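Dinoflagellate luciferase (Lingulodinium polyedrum, PDB 1VPR) catalyses the oxygen-dependent oxidation of an open-chain tetrapyrrole luciferin with emission of blue light, this chain being the third of three homologous luciferase domains. Local coordinates at residues 31-36 with 225-230; 60-65 with 171-176. All coordinates share one frame; numbering follows the deposited sequence.

Interaction 1: residues 31-36 with 225-230; sequences NGMHKP and FARAKR
Met33, present as selenomethionine, lies alongside the base of Arg227, its selenium SE 4.0 Å from Arg227 CB, and the two side chains point the same way. The Met33 chain starts beside its own backbone N (chi1 -46°) and bends twice more, which brings SE against the aliphatic root of the arginine. A flexible apolar chain suits such a place, while the guanidinium of Arg227 runs on to Asp353 and the carbonyl of Tyr239. The backbones of the same two residues form a single antiparallel bridge, with Met33 and Arg227 as a non-hydrogen-bonded pair. His34 N donates to Ala226 O at 2.7 Å, and the same oxygen takes a CA-H contact from Met33. The other bond, Ala228 N to Gly32 O, is weak at 3.4 Å; a water 2.8 Å from Gly32 O supplements it and passes the link on to Lys229 N. The bridge ties the N-terminal helical-bundle region to the approach of strand 229-233 in the calycin-type catalytic barrel. Gly32 adopts a positive phi (82°), which glycine tolerates well, and Ala226 is small enough to bring its CB to 3.5 Å from His34 O. The His34 ring leads away from the bridge into buried surroundings, where NE2 pairs with Tyr60 OH and ND1 with Val222 O; it is probably among the N-terminal histidines implicated in pH regulation in this family. Within 225-230, Arg230 NH2 bonds Arg227 O at 2.7 Å, the oxygen tilted from the guanidinium plane, and Arg230 NE pairs with Glu240.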
ATOM      1  N   ASN A  31       0.637  -8.649  16.999  1.00 36.86           N
ATOM      2  CA  ASN A  31       1.607  -7.550  17.031  1.00 36.31           C
ATOM      3  C   ASN A  31       1.403  -6.530  15.907  1.00 35.43           C
ATOM      4  O   ASN A  31       2.357  -5.915  15.420  1.00 35.37           O
ATOM      5  CB  ASN A  31       3.028  -8.115  16.997  1.00 38.78           C
ATOM      6  CG  ASN A  31       3.388  -8.838  18.289  1.00 41.53           C
ATOM      7  OD1 ASN A  31       4.469  -9.418  18.417  1.00 45.12           O
ATOM      8  ND2 ASN A  31       2.478  -8.797  19.260  1.00 42.63           N
ATOM      9  N   GLY A  32       0.145  -6.349  15.518  1.00 33.83           N
ATOM     10  CA  GLY A  32      -0.193  -5.405  14.465  1.00 33.22           C
ATOM     11  C   GLY A  32       0.007  -5.954  13.060  1.00 31.28           C
ATOM     12  O   GLY A  32      -0.232  -5.230  12.088  1.00 30.13           O
HETATM   13  N   MSE A  33       0.404  -7.229  12.971  1.00 30.70           N
HETATM   14  CA  MSE A  33       0.691  -7.935  11.702  1.00 32.71           C
HETATM   15  C   MSE A  33      -0.331  -9.018  11.306  1.00 31.77           C
HETATM   16  O   MSE A  33      -0.930  -9.661  12.176  1.00 30.23           O
HETATM   17  CB  MSE A  33       2.047  -8.636  11.801  1.00 36.88           C
HETATM   18  CG  MSE A  33       3.156  -7.788  12.384  1.00 43.88           C
HETATM   19 SE   MSE A  33       3.698  -6.394  11.167  1.00 52.16          SE
HETATM   20  CE  MSE A  33       4.975  -7.479  10.176  1.00 45.20           C
ATOM     21  N   HIS A  34      -0.506  -9.224   9.995  1.00 28.19           N
ATOM     22  CA  HIS A  34      -1.411 -10.260   9.482  1.00 26.23           C
ATOM     23  C   HIS A  34      -0.548 -11.268   8.740  1.00 26.58           C
ATOM     24  O   HIS A  34      -0.009 -10.967   7.666  1.00 26.94           O
ATOM     25  CB  HIS A  34      -2.449  -9.685   8.512  1.00 22.74           C
ATOM     26  CG  HIS A  34      -3.391 -10.713   7.957  1.00 24.84           C
ATOM     27  ND1 HIS A  34      -4.094 -10.526   6.783  1.00 22.00           N
ATOM     28  CD2 HIS A  34      -3.746 -11.940   8.417  1.00 22.95           C
ATOM     29  CE1 HIS A  34      -4.838 -11.596   6.543  1.00 24.26           C
ATOM     30  NE2 HIS A  34      -4.646 -12.466   7.519  1.00 23.55           N
ATOM     31  N   LYS A  35      -0.407 -12.456   9.316  1.00 26.53           N
ATOM     32  CA  LYS A  35       0.399 -13.512   8.717  1.00 27.18           C
ATOM     33  C   LYS A  35      -0.409 -14.810   8.619  1.00 29.65           C
ATOM     34  O   LYS A  35      -0.377 -15.640   9.533  1.00 28.05           O
ATOM     35  CB  LYS A  35       1.650 -13.737   9.553  1.00 25.79           C
ATOM     36  N   PRO A  36      -1.147 -14.995   7.509  1.00 29.28           N
ATOM     37  CA  PRO A  36      -1.951 -16.209   7.330  1.00 31.38           C
ATOM     38  C   PRO A  36      -1.150 -17.292   6.616  1.00 31.62           C
ATOM     39  O   PRO A  36      -0.114 -17.008   6.001  1.00 33.82           O
ATOM     40  CB  PRO A  36      -3.122 -15.714   6.493  1.00 28.91           C
ATOM     41  CG  PRO A  36      -2.429 -14.770   5.543  1.00 27.03           C
ATOM     42  CD  PRO A  36      -1.421 -14.024   6.430  1.00 29.98           C
ATOM     43  N   PHE A 225      -1.728  -5.935   2.699  1.00 13.22           N
ATOM     44  CA  PHE A 225      -0.508  -5.648   3.438  1.00 13.82           C
ATOM     45  C   PHE A 225      -0.487  -6.342   4.798  1.00 16.26           C
ATOM     46  O   PHE A 225      -1.490  -6.318   5.536  1.00 16.23           O
ATOM     47  CB  PHE A 225      -0.370  -4.123   3.627  1.00 11.54           C
ATOM     48  CG  PHE A 225      -0.333  -3.359   2.327  1.00 11.08           C
ATOM     49  CD1 PHE A 225      -1.497  -2.812   1.785  1.00 12.53           C
ATOM     50  CD2 PHE A 225       0.854  -3.260   1.609  1.00 12.20           C
ATOM     51  CE1 PHE A 225      -1.478  -2.183   0.537  1.00 13.37           C
ATOM     52  CE2 PHE A 225       0.888  -2.639   0.360  1.00 12.23           C
ATOM     53  CZ  PHE A 225      -0.275  -2.100  -0.176  1.00 12.55           C
ATOM     54  N   ALA A 226       0.661  -6.926   5.143  1.00 14.59           N
ATOM     55  CA  ALA A 226       0.789  -7.625   6.418  1.00 14.82           C
ATOM     56  C   ALA A 226       0.738  -6.640   7.584  1.00 15.77           C
ATOM     57  O   ALA A 226       0.267  -6.988   8.649  1.00 15.24           O
ATOM     58  CB  ALA A 226       2.091  -8.447   6.456  1.00 17.34           C
ATOM     59  N   ARG A 227       1.184  -5.399   7.382  1.00 13.45           N
ATOM     60  CA  ARG A 227       1.138  -4.417   8.468  1.00 16.63           C
ATOM     61  C   ARG A 227      -0.094  -3.512   8.303  1.00 15.66           C
ATOM     62  O   ARG A 227      -0.298  -2.908   7.254  1.00 14.60           O
ATOM     63  CB  ARG A 227       2.461  -3.609   8.512  1.00 18.23           C
ATOM     64  CG  ARG A 227       2.469  -2.434   9.492  1.00 23.70           C
ATOM     65  CD  ARG A 227       3.864  -1.976   9.906  1.00 24.10           C
ATOM     66  NE  ARG A 227       4.904  -2.230   8.915  1.00 28.82           N
ATOM     67  CZ  ARG A 227       6.178  -2.472   9.237  1.00 30.06           C
ATOM     68  NH1 ARG A 227       6.541  -2.489  10.522  1.00 32.24           N
ATOM     69  NH2 ARG A 227       7.092  -2.709   8.293  1.00 23.45           N
ATOM     70  N   ALA A 228      -0.920  -3.439   9.340  1.00 15.09           N
ATOM     71  CA  ALA A 228      -2.137  -2.645   9.283  1.00 13.02           C
ATOM     72  C   ALA A 228      -1.862  -1.147   9.224  1.00 14.58           C
ATOM     73  O   ALA A 228      -2.546  -0.405   8.514  1.00 13.48           O
ATOM     74  CB  ALA A 228      -3.027  -2.965  10.522  1.00 14.25           C
ATOM     75  N   LYS A 229      -0.855  -0.715   9.972  1.00 13.29           N
ATOM     76  CA  LYS A 229      -0.510   0.703  10.072  1.00 16.88           C
ATOM     77  C   LYS A 229       0.968   0.980   9.858  1.00 16.91           C
ATOM     78  O   LYS A 229       1.817   0.276  10.434  1.00 16.77           O
ATOM     79  CB  LYS A 229      -0.861   1.206  11.475  1.00 15.55           C
ATOM     80  CG  LYS A 229      -2.300   0.952  11.885  1.00 20.05           C
ATOM     81  CD  LYS A 229      -2.580   1.305  13.353  1.00 18.37           C
ATOM     82  CE  LYS A 229      -2.348   2.769  13.621  1.00 18.17           C
ATOM     83  NZ  LYS A 229      -3.491   3.571  13.128  1.00 17.20           N
ATOM     84  N   ARG A 230       1.284   2.010   9.074  1.00 17.25           N
ATOM     85  CA  ARG A 230       2.684   2.384   8.853  1.00 16.08           C
ATOM     86  C   ARG A 230       2.793   3.905   8.901  1.00 16.02           C
ATOM     87  O   ARG A 230       1.844   4.629   8.587  1.00 14.05           O
ATOM     88  CB  ARG A 230       3.228   1.878   7.494  1.00 15.98           C
ATOM     89  CG  ARG A 230       2.817   2.701   6.258  1.00 14.92           C
ATOM     90  CD  ARG A 230       1.460   2.297   5.725  1.00 14.71           C
ATOM     91  NE  ARG A 230       1.467   0.886   5.322  1.00 17.39           N
ATOM     92  CZ  ARG A 230       0.612  -0.028   5.789  1.00 18.23           C
ATOM     93  NH1 ARG A 230      -0.309   0.319   6.672  1.00 16.86           N
ATOM     94  NH2 ARG A 230       0.668  -1.289   5.368  1.00 15.91           N
TER
HETATM   95  O   HOH W   1       0.082  -2.467  12.483  1.00 19.69           O

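Interaction 2: residues 60-65 with 171-176; sequences YLLECH and GQAAFI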
ATOM      1  N   TYR A  60     -10.721 -16.256   1.642  1.00 23.59           N
ATOM      2  CA  TYR A  60     -10.263 -15.708   2.913  1.00 23.45           C
ATOM      3  C   TYR A  60      -9.928 -14.227   2.691  1.00 23.60           C
ATOM      4  O   TYR A  60     -10.295 -13.358   3.488  1.00 22.78           O
ATOM      5  CB  TYR A  60      -9.016 -16.446   3.389  1.00 23.33           C
ATOM      6  CG  TYR A  60      -8.386 -15.842   4.628  1.00 24.62           C
ATOM      7  CD1 TYR A  60      -9.016 -15.919   5.875  1.00 24.56           C
ATOM      8  CD2 TYR A  60      -7.136 -15.212   4.552  1.00 24.22           C
ATOM      9  CE1 TYR A  60      -8.407 -15.384   7.019  1.00 23.81           C
ATOM     10  CE2 TYR A  60      -6.517 -14.684   5.685  1.00 23.03           C
ATOM     11  CZ  TYR A  60      -7.153 -14.769   6.909  1.00 25.36           C
ATOM     12  OH  TYR A  60      -6.538 -14.235   8.019  1.00 25.42           O
ATOM     13  N   LEU A  61      -9.217 -13.950   1.605  1.00 24.36           N
ATOM     14  CA  LEU A  61      -8.848 -12.579   1.276  1.00 25.05           C
ATOM     15  C   LEU A  61     -10.101 -11.717   1.093  1.00 24.69           C
ATOM     16  O   LEU A  61     -10.142 -10.566   1.532  1.00 24.15           O
ATOM     17  CB  LEU A  61      -7.995 -12.548  -0.001  1.00 24.52           C
ATOM     18  CG  LEU A  61      -6.620 -13.203   0.081  1.00 25.97           C
ATOM     19  CD1 LEU A  61      -5.871 -12.916  -1.213  1.00 27.33           C
ATOM     20  CD2 LEU A  61      -5.849 -12.671   1.294  1.00 22.78           C
ATOM     21  N   LEU A  62     -11.130 -12.263   0.453  1.00 24.10           N
ATOM     22  CA  LEU A  62     -12.350 -11.492   0.264  1.00 25.13           C
ATOM     23  C   LEU A  62     -12.920 -11.067   1.593  1.00 26.08           C
ATOM     24  O   LEU A  62     -13.349  -9.921   1.751  1.00 26.66           O
ATOM     25  CB  LEU A  62     -13.409 -12.284  -0.498  1.00 27.61           C
ATOM     26  CG  LEU A  62     -13.375 -12.173  -2.018  1.00 31.55           C
ATOM     27  CD1 LEU A  62     -14.618 -12.861  -2.578  1.00 34.44           C
ATOM     28  CD2 LEU A  62     -13.371 -10.695  -2.442  1.00 33.04           C
ATOM     29  N   GLU A  63     -12.926 -11.975   2.563  1.00 23.66           N
ATOM     30  CA  GLU A  63     -13.454 -11.614   3.857  1.00 24.78           C
ATOM     31  C   GLU A  63     -12.519 -10.628   4.561  1.00 23.14           C
ATOM     32  O   GLU A  63     -12.980  -9.749   5.278  1.00 22.46           O
ATOM     33  CB  GLU A  63     -13.655 -12.855   4.717  1.00 25.11           C
ATOM     34  CG  GLU A  63     -14.411 -12.584   5.999  1.00 29.50           C
ATOM     35  CD  GLU A  63     -14.671 -13.865   6.769  1.00 30.82           C
ATOM     36  OE1 GLU A  63     -13.957 -14.136   7.761  1.00 32.34           O
ATOM     37  OE2 GLU A  63     -15.585 -14.608   6.358  1.00 34.83           O
ATOM     38  N   CYS A  64     -11.214 -10.750   4.348  1.00 21.98           N
ATOM     39  CA  CYS A  64     -10.298  -9.822   5.001  1.00 21.72           C
ATOM     40  C   CYS A  64     -10.426  -8.424   4.438  1.00 21.52           C
ATOM     41  O   CYS A  64     -10.044  -7.451   5.097  1.00 21.71           O
ATOM     42  CB  CYS A  64      -8.848 -10.292   4.875  1.00 24.61           C
ATOM     43  SG  CYS A  64      -8.436 -11.701   5.933  1.00 27.55           S
ATOM     44  N   HIS A  65     -10.956  -8.311   3.221  1.00 21.74           N
ATOM     45  CA  HIS A  65     -11.127  -7.000   2.603  1.00 23.92           C
ATOM     46  C   HIS A  65     -12.150  -6.161   3.370  1.00 26.25           C
ATOM     47  O   HIS A  65     -12.058  -4.927   3.417  1.00 27.33           O
ATOM     48  CB  HIS A  65     -11.534  -7.159   1.134  1.00 22.00           C
ATOM     49  CG  HIS A  65     -10.375  -7.050   0.199  1.00 22.37           C
ATOM     50  ND1 HIS A  65      -9.618  -5.897   0.102  1.00 20.60           N
ATOM     51  CD2 HIS A  65      -9.758  -7.975  -0.579  1.00 21.68           C
ATOM     52  CE1 HIS A  65      -8.577  -6.125  -0.684  1.00 19.67           C
ATOM     53  NE2 HIS A  65      -8.638  -7.376  -1.110  1.00 23.85           N
ATOM     54  N   GLY A 171     -10.451  -1.665  -6.910  1.00 16.70           N
ATOM     55  CA  GLY A 171     -10.286  -2.436  -5.698  1.00 17.29           C
ATOM     56  C   GLY A 171      -9.954  -3.885  -6.002  1.00 19.63           C
ATOM     57  O   GLY A 171     -10.461  -4.481  -6.985  1.00 19.18           O
ATOM     58  N   GLN A 172      -9.115  -4.478  -5.159  1.00 17.76           N
ATOM     59  CA  GLN A 172      -8.732  -5.868  -5.376  1.00 17.28           C
ATOM     60  C   GLN A 172      -9.875  -6.850  -5.222  1.00 18.85           C
ATOM     61  O   GLN A 172      -9.893  -7.872  -5.903  1.00 21.64           O
ATOM     62  CB  GLN A 172      -7.600  -6.286  -4.439  1.00 18.41           C
ATOM     63  CG  GLN A 172      -7.097  -7.702  -4.718  1.00 20.41           C
ATOM     64  CD  GLN A 172      -6.145  -8.207  -3.665  1.00 20.80           C
ATOM     65  OE1 GLN A 172      -6.369  -8.029  -2.460  1.00 22.65           O
ATOM     66  NE2 GLN A 172      -5.071  -8.851  -4.104  1.00 20.97           N
ATOM     67  N   ALA A 173     -10.836  -6.565  -4.350  1.00 18.98           N
ATOM     68  CA  ALA A 173     -11.926  -7.516  -4.157  1.00 18.35           C
ATOM     69  C   ALA A 173     -12.679  -7.792  -5.465  1.00 19.64           C
ATOM     70  O   ALA A 173     -13.067  -8.932  -5.739  1.00 18.60           O
ATOM     71  CB  ALA A 173     -12.870  -7.024  -3.070  1.00 17.62           C
ATOM     72  N   ALA A 174     -12.851  -6.766  -6.289  1.00 18.84           N
ATOM     73  CA  ALA A 174     -13.525  -6.922  -7.571  1.00 21.52           C
ATOM     74  C   ALA A 174     -12.767  -7.928  -8.442  1.00 21.75           C
ATOM     75  O   ALA A 174     -13.396  -8.756  -9.119  1.00 20.19           O
ATOM     76  CB  ALA A 174     -13.629  -5.565  -8.280  1.00 18.51           C
ATOM     77  N   PHE A 175     -11.429  -7.877  -8.414  1.00 20.41           N
ATOM     78  CA  PHE A 175     -10.620  -8.810  -9.205  1.00 23.64           C
ATOM     79  C   PHE A 175     -10.696 -10.223  -8.642  1.00 25.18           C
ATOM     80  O   PHE A 175     -10.745 -11.193  -9.396  1.00 24.66           O
ATOM     81  CB  PHE A 175      -9.163  -8.350  -9.267  1.00 21.23           C
ATOM     82  CG  PHE A 175      -8.956  -7.172 -10.151  1.00 20.63           C
ATOM     83  CD1 PHE A 175      -8.775  -7.343 -11.521  1.00 20.70           C
ATOM     84  CD2 PHE A 175      -9.034  -5.881  -9.634  1.00 19.15           C
ATOM     85  CE1 PHE A 175      -8.684  -6.245 -12.367  1.00 20.89           C
ATOM     86  CE2 PHE A 175      -8.944  -4.774 -10.461  1.00 20.06           C
ATOM     87  CZ  PHE A 175      -8.771  -4.951 -11.835  1.00 21.83           C
ATOM     88  N   ILE A 176     -10.720 -10.334  -7.316  1.00 27.24           N
ATOM     89  CA  ILE A 176     -10.825 -11.629  -6.666  1.00 28.93           C
ATOM     90  C   ILE A 176     -12.180 -12.264  -6.987  1.00 30.56           C
ATOM     91  O   ILE A 176     -12.244 -13.449  -7.310  1.00 31.06           O
ATOM     92  CB  ILE A 176     -10.675 -11.509  -5.135  1.00 29.05           C
ATOM     93  CG1 ILE A 176      -9.277 -10.997  -4.797  1.00 27.93           C
ATOM     94  CG2 ILE A 176     -10.887 -12.882  -4.480  1.00 29.62           C
ATOM     95  CD1 ILE A 176      -9.026 -10.813  -3.311  1.00 30.52           C
TER
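Helices 57-65 and 172-181 run nearly antiparallel where they meet, their local axes 154° apart and 9.9 Å from each other at closest approach, with Leu62 and Ala173 the closest backbone pair. The polar link is His65 NE2 donating to Gln172 OE1 at 2.7 Å. The oxygen lies almost in the imidazole plane, and the donor sits on a lone pair in the carbonyl plane; the side chains cross at about a right angle, and the ring and amide planes are also nearly perpendicular (89°). Gln172 leaves with CG anti to its backbone N and then runs extended, long enough to bring its amide to the edge of the ring; NE2 of that amide bonds Thr197 OG1, which favours the orientation that offers OE1 to the histidine. Beside this bond the contact is apolar. Ile176 splits its branches: CG2 meets Leu62 CG at 3.6 Å, and CD1 reaches Leu61 CB at 3.9 Å and the edge of the His65 ring. Leu62 slides past Ile176 and rests CD2 on Ala173 CB at 3.8 Å, where a small residue leaves room for the leucine methyl. N-terminal histidines are thought to sense pH in dinoflagellate luciferases. Helices 172-181 and 187-197 follow one another in sequence between barrel strands 163-169 and 206-212, a helix-turn-helix insertion like that of fatty acid-binding proteins, and helix 57-65 of the N-terminal region packs on the first of them.

Both contacts fasten the N-terminal helical-bundle region to the catalytic barrel domain, but at different elements: interaction 1 meets the run into barrel strand 229-233, interaction 2 a helix inserted between strands. Interaction 1 is partly buried and depends mainly on backbone bonds and a water; interaction 2 is more buried and depends on side chains, with leucine and isoleucine packing around one histidine-amide bond. Their centres lie 16 Å apart, and in sequence interaction 2 is nested within the loop closed by interaction 1. They also touch directly: Pro36 CB rests on Tyr60 CE2 at 3.6 Å, and His34 CE1 approaches Cys64 SG. His34 and His65 are both buried, the first bonded to the helix that carries the second.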